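Local coordinates for BB0689 (Borrelia burgdorferi, PDB 4D53), which is an outer surface lipoprotein of the CAP superfamily whose precise role is not established, at residues K43-K48 with M65-K70; R79-S84 with N93-S98; G85-R90 with G115-T120. All blocks are in the same frame, centred on the assembly; numbering follows the deposited sequence.

Contact 1: K43-K48 with M65-K70; sequences KEYAIK and MQRIHK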
loop_
_atom_site.group_PDB
_atom_site.type_symbol
_atom_site.label_atom_id
_atom_site.label_comp_id
_atom_site.label_asym_id
_atom_site.label_seq_id
_atom_site.Cartn_x
_atom_site.Cartn_y
_atom_site.Cartn_z
ATOM N N LYS A 43 -2.646 4.698 -5.519
ATOM C CA LYS A 43 -3.748 4.573 -6.397
ATOM C C LYS A 43 -3.358 4.497 -7.884
ATOM O O LYS A 43 -3.833 3.630 -8.611
ATOM C CB LYS A 43 -4.790 5.710 -6.185
ATOM C CG LYS A 43 -6.010 5.602 -7.089
ATOM C CD LYS A 43 -7.020 6.760 -6.824
ATOM C CE LYS A 43 -8.317 6.578 -7.591
ATOM N NZ LYS A 43 -9.252 7.685 -7.302
ATOM N N GLU A 44 -2.425 5.340 -8.270
ATOM C CA GLU A 44 -1.986 5.377 -9.682
ATOM C C GLU A 44 -1.335 4.066 -10.066
ATOM O O GLU A 44 -1.580 3.494 -11.148
ATOM C CB GLU A 44 -0.986 6.502 -9.886
ATOM C CG GLU A 44 -1.689 7.862 -9.827
ATOM C CD GLU A 44 -0.832 9.063 -10.306
ATOM O OE1 GLU A 44 0.341 8.874 -10.812
ATOM O OE2 GLU A 44 -1.409 10.185 -10.142
ATOM N N TYR A 45 -0.533 3.575 -9.120
ATOM C CA TYR A 45 0.160 2.257 -9.346
ATOM C C TYR A 45 -0.799 1.066 -9.348
ATOM O O TYR A 45 -0.700 0.183 -10.226
ATOM C CB TYR A 45 1.283 2.080 -8.328
ATOM C CG TYR A 45 2.257 1.005 -8.792
ATOM C CD1 TYR A 45 2.897 1.082 -10.022
ATOM C CD2 TYR A 45 2.552 -0.118 -7.973
ATOM C CE1 TYR A 45 3.804 0.132 -10.420
ATOM C CE2 TYR A 45 3.458 -1.064 -8.362
ATOM C CZ TYR A 45 4.102 -0.951 -9.596
ATOM O OH TYR A 45 5.041 -1.883 -9.993
ATOM N N ALA A 46 -1.766 1.044 -8.424
ATOM C CA ALA A 46 -2.697 -0.027 -8.362
ATOM C C ALA A 46 -3.454 -0.140 -9.711
ATOM O O ALA A 46 -3.714 -1.247 -10.265
ATOM C CB ALA A 46 -3.702 0.172 -7.227
ATOM N N ILE A 47 -3.848 1.027 -10.244
ATOM C CA ILE A 47 -4.604 1.044 -11.540
ATOM C C ILE A 47 -3.733 0.481 -12.719
ATOM O O ILE A 47 -4.209 -0.317 -13.511
ATOM C CB ILE A 47 -5.111 2.485 -11.810
ATOM C CG1 ILE A 47 -6.308 2.740 -10.852
ATOM C CG2 ILE A 47 -5.509 2.662 -13.307
ATOM C CD1 ILE A 47 -6.675 4.212 -10.782
ATOM N N LYS A 48 -2.459 0.827 -12.725
ATOM C CA LYS A 48 -1.500 0.288 -13.721
ATOM C C LYS A 48 -1.320 -1.204 -13.596
ATOM O O LYS A 48 -1.278 -1.914 -14.626
ATOM C CB LYS A 48 -0.191 0.968 -13.678
ATOM C CG LYS A 48 -0.271 2.403 -14.043
ATOM C CD LYS A 48 1.141 2.917 -14.291
ATOM C CE LYS A 48 1.084 4.357 -14.778
ATOM N NZ LYS A 48 2.427 4.903 -14.526
ATOM N N MET A 65 10.376 3.926 -4.770
ATOM C CA MET A 65 10.955 5.302 -4.483
ATOM C C MET A 65 10.799 6.276 -5.640
ATOM O O MET A 65 10.389 7.421 -5.470
ATOM C CB MET A 65 12.441 5.236 -4.081
ATOM C CG MET A 65 12.999 6.584 -3.595
ATOM S SD MET A 65 13.189 6.649 -1.795
ATOM C CE MET A 65 14.429 5.380 -1.523
ATOM N N GLN A 66 11.086 5.790 -6.851
ATOM C CA GLN A 66 10.983 6.590 -8.048
ATOM C C GLN A 66 9.559 6.999 -8.303
ATOM O O GLN A 66 9.288 8.111 -8.706
ATOM C CB GLN A 66 11.530 5.705 -9.152
ATOM C CG GLN A 66 11.691 6.174 -10.551
ATOM C CD GLN A 66 12.541 5.155 -11.360
ATOM O OE1 GLN A 66 13.337 4.350 -10.798
ATOM N NE2 GLN A 66 12.371 5.191 -12.689
ATOM N N ARG A 67 8.590 6.100 -8.053
ATOM C CA ARG A 67 7.213 6.441 -8.254
ATOM C C ARG A 67 6.780 7.538 -7.266
ATOM O O ARG A 67 5.992 8.388 -7.606
ATOM C CB ARG A 67 6.296 5.210 -8.095
ATOM C CG ARG A 67 6.423 4.317 -9.300
ATOM C CD ARG A 67 5.422 3.200 -9.384
ATOM N NE ARG A 67 5.559 2.255 -8.305
ATOM C CZ ARG A 67 6.386 1.194 -8.312
ATOM N NH1 ARG A 67 7.198 0.927 -9.316
ATOM N NH2 ARG A 67 6.440 0.383 -7.278
ATOM N N ILE A 68 7.256 7.470 -6.034
ATOM C CA ILE A 68 6.923 8.508 -5.062
ATOM C C ILE A 68 7.657 9.835 -5.438
ATOM O O ILE A 68 7.050 10.905 -5.353
ATOM C CB ILE A 68 7.294 8.114 -3.629
ATOM C CG1 ILE A 68 6.440 6.884 -3.199
ATOM C CG2 ILE A 68 7.013 9.301 -2.681
ATOM C CD1 ILE A 68 6.967 6.135 -2.011
ATOM N N HIS A 69 8.906 9.730 -5.866
ATOM C CA HIS A 69 9.677 10.948 -6.240
ATOM C C HIS A 69 9.124 11.690 -7.424
ATOM O O HIS A 69 9.447 12.840 -7.630
ATOM C CB HIS A 69 11.117 10.660 -6.498
ATOM C CG HIS A 69 11.905 10.500 -5.265
ATOM N ND1 HIS A 69 13.214 10.076 -5.271
ATOM C CD2 HIS A 69 11.557 10.648 -3.968
ATOM C CE1 HIS A 69 13.650 10.001 -4.029
ATOM N NE2 HIS A 69 12.659 10.333 -3.220
ATOM N N LYS A 70 8.243 11.078 -8.177
ATOM C CA LYS A 70 7.565 11.814 -9.227
ATOM C C LYS A 70 6.692 12.933 -8.692
ATOM O O LYS A 70 6.469 13.913 -9.375
ATOM C CB LYS A 70 6.726 10.854 -10.077
ATOM C CG LYS A 70 5.575 11.474 -10.834
ATOM C CD LYS A 70 4.987 10.484 -11.843
ATOM C CE LYS A 70 3.872 11.097 -12.684
ATOM N NZ LYS A 70 3.228 10.029 -13.508
#

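Contact 2: R79-S84 with N93-S98; sequences REILAS and NAWLNS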
loop_
_atom_site.group_PDB
_atom_site.type_symbol
_atom_site.label_atom_id
_atom_site.label_comp_id
_atom_site.label_asym_id
_atom_site.label_seq_id
_atom_site.Cartn_x
_atom_site.Cartn_y
_atom_site.Cartn_z
ATOM N N ARG A 79 8.857 1.974 1.654
ATOM C CA ARG A 79 8.560 0.530 1.434
ATOM C C ARG A 79 7.214 0.389 0.756
ATOM O O ARG A 79 6.335 1.251 0.964
ATOM C CB ARG A 79 8.424 -0.225 2.702
ATOM C CG ARG A 79 9.729 -0.215 3.479
ATOM C CD ARG A 79 9.410 -0.306 4.913
ATOM N NE ARG A 79 10.619 -0.205 5.736
ATOM C CZ ARG A 79 11.502 -1.174 5.835
ATOM N NH1 ARG A 79 11.333 -2.291 5.138
ATOM N NH2 ARG A 79 12.516 -1.063 6.676
ATOM N N GLU A 80 7.039 -0.742 0.073
ATOM C CA GLU A 80 5.798 -1.010 -0.683
ATOM C C GLU A 80 5.387 -2.434 -0.446
ATOM O O GLU A 80 6.249 -3.357 -0.555
ATOM C CB GLU A 80 6.048 -0.795 -2.161
ATOM C CG GLU A 80 4.840 -1.202 -3.020
ATOM C CD GLU A 80 5.080 -0.882 -4.497
ATOM O OE1 GLU A 80 5.696 -1.730 -5.213
ATOM O OE2 GLU A 80 4.627 0.215 -4.927
ATOM N N ILE A 81 4.109 -2.670 -0.138
ATOM C CA ILE A 81 3.553 -3.999 -0.116
ATOM C C ILE A 81 2.344 -4.084 -1.061
ATOM O O ILE A 81 1.545 -3.135 -1.095
ATOM C CB ILE A 81 3.174 -4.486 1.314
ATOM C CG1 ILE A 81 2.216 -3.544 1.993
ATOM C CG2 ILE A 81 4.460 -4.576 2.246
ATOM C CD1 ILE A 81 1.689 -3.889 3.396
ATOM N N LEU A 82 2.195 -5.245 -1.718
ATOM C CA LEU A 82 1.129 -5.526 -2.609
ATOM C C LEU A 82 0.378 -6.711 -2.198
ATOM O O LEU A 82 0.943 -7.622 -1.562
ATOM C CB LEU A 82 1.727 -5.731 -4.026
ATOM C CG LEU A 82 2.738 -4.702 -4.500
ATOM C CD1 LEU A 82 3.400 -5.119 -5.786
ATOM C CD2 LEU A 82 2.041 -3.337 -4.742
ATOM N N ALA A 83 -0.865 -6.831 -2.638
ATOM C CA ALA A 83 -1.673 -8.014 -2.524
ATOM C C ALA A 83 -2.695 -8.072 -3.642
ATOM O O ALA A 83 -3.142 -7.040 -4.110
ATOM C CB ALA A 83 -2.382 -8.141 -1.192
ATOM N N SER A 84 -3.028 -9.265 -4.058
ATOM C CA SER A 84 -4.087 -9.458 -5.046
ATOM C C SER A 84 -4.916 -10.675 -4.798
ATOM O O SER A 84 -4.426 -11.747 -4.412
ATOM C CB SER A 84 -3.416 -9.589 -6.405
ATOM O OG SER A 84 -4.304 -9.790 -7.425
ATOM N N ASN A 93 -3.116 -10.695 7.721
ATOM C CA ASN A 93 -2.515 -11.973 8.038
ATOM C C ASN A 93 -1.767 -12.579 6.883
ATOM O O ASN A 93 -0.699 -13.191 7.109
ATOM C CB ASN A 93 -3.523 -12.954 8.615
ATOM C CG ASN A 93 -3.849 -12.629 10.079
ATOM O OD1 ASN A 93 -3.035 -12.071 10.790
ATOM N ND2 ASN A 93 -5.004 -13.007 10.517
ATOM N N ALA A 94 -2.263 -12.370 5.649
ATOM C CA ALA A 94 -1.501 -12.860 4.521
ATOM C C ALA A 94 -0.099 -12.168 4.395
ATOM O O ALA A 94 0.969 -12.816 4.093
ATOM C CB ALA A 94 -2.323 -12.683 3.246
ATOM N N TRP A 95 -0.036 -10.854 4.687
ATOM C CA TRP A 95 1.225 -10.183 4.696
ATOM C C TRP A 95 2.124 -10.610 5.913
ATOM O O TRP A 95 3.321 -10.774 5.752
ATOM C CB TRP A 95 1.012 -8.603 4.779
ATOM C CG TRP A 95 0.588 -8.012 3.473
ATOM C CD1 TRP A 95 1.039 -8.341 2.257
ATOM C CD2 TRP A 95 -0.268 -6.884 3.287
ATOM N NE1 TRP A 95 0.497 -7.510 1.306
ATOM C CE2 TRP A 95 -0.378 -6.670 1.904
ATOM C CE3 TRP A 95 -1.052 -6.122 4.165
ATOM C CZ2 TRP A 95 -1.091 -5.606 1.371
ATOM C CZ3 TRP A 95 -1.843 -5.105 3.634
ATOM C CH2 TRP A 95 -1.828 -4.845 2.276
ATOM N N LEU A 96 1.524 -10.843 7.071
ATOM C CA LEU A 96 2.298 -11.337 8.207
ATOM C C LEU A 96 2.995 -12.694 7.924
ATOM O O LEU A 96 4.076 -12.927 8.454
ATOM C CB LEU A 96 1.495 -11.394 9.492
ATOM C CG LEU A 96 1.089 -10.067 10.129
ATOM C CD1 LEU A 96 0.118 -10.360 11.248
ATOM C CD2 LEU A 96 2.292 -9.312 10.629
ATOM N N ASN A 97 2.405 -13.530 7.074
ATOM C CA ASN A 97 2.957 -14.839 6.707
ATOM C C ASN A 97 4.141 -14.755 5.743
ATOM O O ASN A 97 4.768 -15.770 5.483
ATOM C CB ASN A 97 1.752 -15.701 6.196
ATOM C CG ASN A 97 2.139 -17.090 5.689
ATOM O OD1 ASN A 97 2.782 -17.872 6.409
ATOM N ND2 ASN A 97 1.804 -17.369 4.368
ATOM N N SER A 98 4.428 -13.555 5.212
ATOM C CA SER A 98 5.574 -13.333 4.332
ATOM C C SER A 98 6.612 -12.577 5.110
ATOM O O SER A 98 6.361 -11.414 5.499
ATOM C CB SER A 98 5.151 -12.521 3.096
ATOM O OG SER A 98 6.282 -12.287 2.283
#

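Contact 3: G85-R90 with G115-T120; sequences GIELNR and GYRLKT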
loop_
_atom_site.group_PDB
_atom_site.type_symbol
_atom_site.label_atom_id
_atom_site.label_comp_id
_atom_site.label_asym_id
_atom_site.label_seq_id
_atom_site.Cartn_x
_atom_site.Cartn_y
_atom_site.Cartn_z
ATOM N N GLY A 85 -6.217 -10.540 -5.050
ATOM C CA GLY A 85 -7.136 -11.594 -4.859
ATOM C C GLY A 85 -7.338 -12.026 -3.414
ATOM O O GLY A 85 -7.680 -13.185 -3.156
ATOM N N ILE A 86 -7.070 -11.148 -2.444
ATOM C CA ILE A 86 -7.204 -11.491 -1.024
ATOM C C ILE A 86 -8.275 -10.576 -0.381
ATOM O O ILE A 86 -8.162 -9.376 -0.510
ATOM C CB ILE A 86 -5.807 -11.462 -0.279
ATOM C CG1 ILE A 86 -4.799 -12.417 -0.940
ATOM C CG2 ILE A 86 -5.975 -11.862 1.174
ATOM C CD1 ILE A 86 -3.395 -12.278 -0.487
ATOM N N GLU A 87 -9.206 -11.125 0.380
ATOM C CA GLU A 87 -10.248 -10.307 1.049
ATOM C C GLU A 87 -9.689 -9.378 2.103
ATOM O O GLU A 87 -8.668 -9.608 2.782
ATOM C CB GLU A 87 -11.370 -11.153 1.628
ATOM C CG GLU A 87 -12.160 -11.955 0.596
ATOM C CD GLU A 87 -12.873 -11.111 -0.471
ATOM O OE1 GLU A 87 -13.265 -9.942 -0.198
ATOM O OE2 GLU A 87 -13.034 -11.634 -1.624
ATOM N N LEU A 88 -10.414 -8.297 2.303
ATOM C CA LEU A 88 -9.957 -7.279 3.246
ATOM C C LEU A 88 -9.658 -7.802 4.630
ATOM O O LEU A 88 -8.687 -7.408 5.224
ATOM C CB LEU A 88 -11.052 -6.150 3.316
ATOM C CG LEU A 88 -10.879 -5.010 4.323
ATOM C CD1 LEU A 88 -9.653 -4.190 4.003
ATOM C CD2 LEU A 88 -12.174 -4.138 4.342
ATOM N N ASN A 89 -10.470 -8.740 5.130
ATOM C CA ASN A 89 -10.329 -9.257 6.468
ATOM C C ASN A 89 -9.318 -10.393 6.554
ATOM O O ASN A 89 -9.085 -10.931 7.611
ATOM C CB ASN A 89 -11.702 -9.666 7.114
ATOM C CG ASN A 89 -12.348 -10.838 6.433
ATOM O OD1 ASN A 89 -11.883 -11.318 5.417
ATOM N ND2 ASN A 89 -13.465 -11.294 6.987
ATOM N N ARG A 90 -8.629 -10.661 5.475
ATOM C CA ARG A 90 -7.548 -11.654 5.415
ATOM C C ARG A 90 -6.183 -11.121 5.027
ATOM O O ARG A 90 -5.170 -11.824 5.145
ATOM C CB ARG A 90 -7.910 -12.751 4.400
ATOM C CG ARG A 90 -9.131 -13.632 4.776
ATOM C CD ARG A 90 -9.147 -14.198 6.192
ATOM N NE ARG A 90 -10.029 -15.395 6.215
ATOM C CZ ARG A 90 -9.747 -16.618 6.740
ATOM N NH1 ARG A 90 -8.660 -16.840 7.469
ATOM N NH2 ARG A 90 -10.603 -17.653 6.561
ATOM N N GLY A 115 -2.293 4.128 1.115
ATOM C CA GLY A 115 -2.620 2.989 0.242
ATOM C C GLY A 115 -3.871 3.120 -0.512
ATOM O O GLY A 115 -4.645 4.139 -0.383
ATOM N N TYR A 116 -4.156 2.097 -1.273
ATOM C CA TYR A 116 -5.344 2.089 -2.153
ATOM C C TYR A 116 -5.723 0.643 -2.430
ATOM O O TYR A 116 -4.824 -0.237 -2.564
ATOM C CB TYR A 116 -5.071 2.884 -3.458
ATOM C CG TYR A 116 -6.308 2.950 -4.379
ATOM C CD1 TYR A 116 -7.409 3.806 -4.073
ATOM C CD2 TYR A 116 -6.446 2.101 -5.464
ATOM C CE1 TYR A 116 -8.563 3.838 -4.876
ATOM C CE2 TYR A 116 -7.588 2.153 -6.273
ATOM C CZ TYR A 116 -8.642 3.007 -5.954
ATOM O OH TYR A 116 -9.750 2.970 -6.791
ATOM N N ARG A 117 -7.016 0.383 -2.527
ATOM C CA ARG A 117 -7.567 -0.867 -2.957
ATOM C C ARG A 117 -8.296 -0.651 -4.287
ATOM O O ARG A 117 -9.279 0.079 -4.365
ATOM C CB ARG A 117 -8.468 -1.515 -1.937
ATOM C CG ARG A 117 -8.936 -2.916 -2.310
ATOM C CD ARG A 117 -10.146 -3.396 -1.552
ATOM N NE ARG A 117 -10.359 -4.840 -1.656
ATOM C CZ ARG A 117 -11.239 -5.562 -0.934
ATOM N NH1 ARG A 117 -12.098 -4.994 -0.098
ATOM N NH2 ARG A 117 -11.321 -6.879 -1.053
ATOM N N LEU A 118 -7.788 -1.291 -5.323
ATOM C CA LEU A 118 -8.495 -1.393 -6.648
ATOM C C LEU A 118 -9.395 -2.578 -6.696
ATOM O O LEU A 118 -9.000 -3.736 -6.472
ATOM C CB LEU A 118 -7.470 -1.407 -7.785
ATOM C CG LEU A 118 -8.125 -1.691 -9.143
ATOM C CD1 LEU A 118 -8.933 -0.466 -9.569
ATOM C CD2 LEU A 118 -7.009 -1.956 -10.110
ATOM N N LYS A 119 -10.720 -2.326 -6.826
ATOM C CA LYS A 119 -11.679 -3.403 -6.909
ATOM C C LYS A 119 -12.592 -3.052 -8.072
ATOM O O LYS A 119 -13.051 -1.882 -8.196
ATOM C CB LYS A 119 -12.356 -3.498 -5.594
ATOM C CG LYS A 119 -13.113 -4.724 -5.315
ATOM C CD LYS A 119 -13.656 -4.672 -3.907
ATOM C CE LYS A 119 -14.678 -5.793 -3.844
ATOM N NZ LYS A 119 -15.356 -5.934 -2.535
ATOM N N THR A 120 -12.695 -3.949 -9.032
ATOM C CA THR A 120 -13.355 -3.615 -10.286
ATOM C C THR A 120 -14.509 -4.535 -10.513
ATOM O O THR A 120 -14.660 -5.541 -9.847
ATOM C CB THR A 120 -12.497 -3.767 -11.499
ATOM O OG1 THR A 120 -12.224 -5.178 -11.682
ATOM C CG2 THR A 120 -11.318 -2.883 -11.408
#

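Contact 1: K43-K48 with M65-K70
Arg67 lies flat on the ring of Tyr45 in a cation-pi stack that joins helix 64-69 to helix 36-52. The guanidinium and the phenol ring are almost parallel, their planes 3° apart, and CZ of Arg67 stands 3.5 Å from the centroid of the Tyr45 ring. Overlap runs the length of the ring: Arg67 CD and NE cover the CD1 side, with CD 3.4 Å from Tyr45 CD1, while Arg67 NH1 reaches as far as the hydroxyl end. A bend at chi3 (-64°) turns the arginine from its extended course so that its plane meets the ring face-on. In the alpha-beta-alpha sandwich of the CAP fold, both helices pack beside the sheet. Arginine suits this place because stacking leaves its N-H groups directed outward, where NH1 bonds to Thr62 and NH2 to the carbonyl of His57 and, as a salt bridge, to Glu80. Tyrosine offers a flat, electron-rich face, and its hydroxyl is fixed in turn by the backbone of Thr56 and Leu59. Nearer solvent, extended Lys70 brings NZ to 4.1 Å from Glu44 OE1, too far for a salt bridge; the same oxygen is hydrogen-bonded to Tyr71 OH.

Contact 2: R79-S84 with N93-S98
Trp95 reaches from helix 91-96 to the edge strand 75-84 and supplies about half of the 194 Å² buried here, against Ile81, Ala83 and the carbonyl of Leu82. This is a helix-on-sheet layer of the CAP alpha-beta-alpha sandwich, and the large indole spans the gap between a helix and a strand whose nearest CA atoms, those of Ala83 and Trp95, are 8.1 Å apart. Ile81 comes in over one face. Its CG1 sits between the backbone N and the carbonyl carbon (chi1 56°) and the chain then runs straight on, which sets CD1 above the middle of the six-membered ring, 3.5 Å from its centroid and close to the ring normal. The result is a CH-pi contact in which one methyl touches the ring carbons about equally. Ala83, two residues along and on the same side of the strand, puts CB 3.8 Å from Trp95 CZ2; a small residue suits this place because the indole lies so close to the strand. His101, from the following helix, meets the Trp95 ring edge-to-face, and Leu105 and Val129 add apolar packing. The buried indole N-H is satisfied by the strand itself: Trp95 NE1 donates to Leu82 O over 2.9 Å in a nearly straight bond (174°), with the oxygen in the indole plane but the donor well above the plane of the carbonyl.

Contact 3: G85-R90 with G115-T120
Ile86 and the two residues after it pass by the guanidinium of Arg117, which reaches from strand 112-119 of the CAP sheet, past Phe127 of the neighbouring strand 125-134, to the loop between strand 75-84 and helix 91-96. Ile86 presents its carbonyl, whose O lies 4.1 Å from Arg117 NH2, near but not bonded. Glu87 starts away from the strand and is bent back at chi2 (-61°), which brings OE1 to 3.7 Å from Arg117 NH2 at the guanidinium edge. This is a long salt bridge, with carboxylate and guanidinium planes steeply inclined rather than aligned for paired bonds. Leu88 faces the strand; its CB touches Arg117 NH1 at 3.8 Å, while the side chain packs on Ile15 and Leu16 of helix 10-26. A backbone bond from Arg90 N to Glu87 O then closes the turn. Arginine suits the buried strand position because its extended chain carries the charge past Phe127 to the aspartates, and Lys119 CD lies over one guanidinium face. With Asp125 bridged to NH2 and Asp12 to NH1, the Arg117 charge is probably balanced chiefly by these aspartates, Glu87 adding weaker, longer-range attraction.

In the fold
From the N terminus, helix 10-26 comes first, and contact 1 then closes the connection from helix 36-52 to helix 64-69. The chain next enters edge strand 75-84, where contact 2 opens; the two meet through Arg67 and Glu80. Contact 2 encloses the short loop leading to helix 91-96. That loop supplies the first half of contact 3, which closes the stretch holding helices 91-96 and 99-105. Contacts 2 and 3 therefore cross, and they meet where Ala94 packs on Ile86. Contact 1 also reaches contact 3, through Ala46 against Tyr116 and Leu118. Contact 1 joins two helices, contact 2 sets helix 91-96 on strand 75-84, and contact 3 ties the 85-90 loop to strand 112-119.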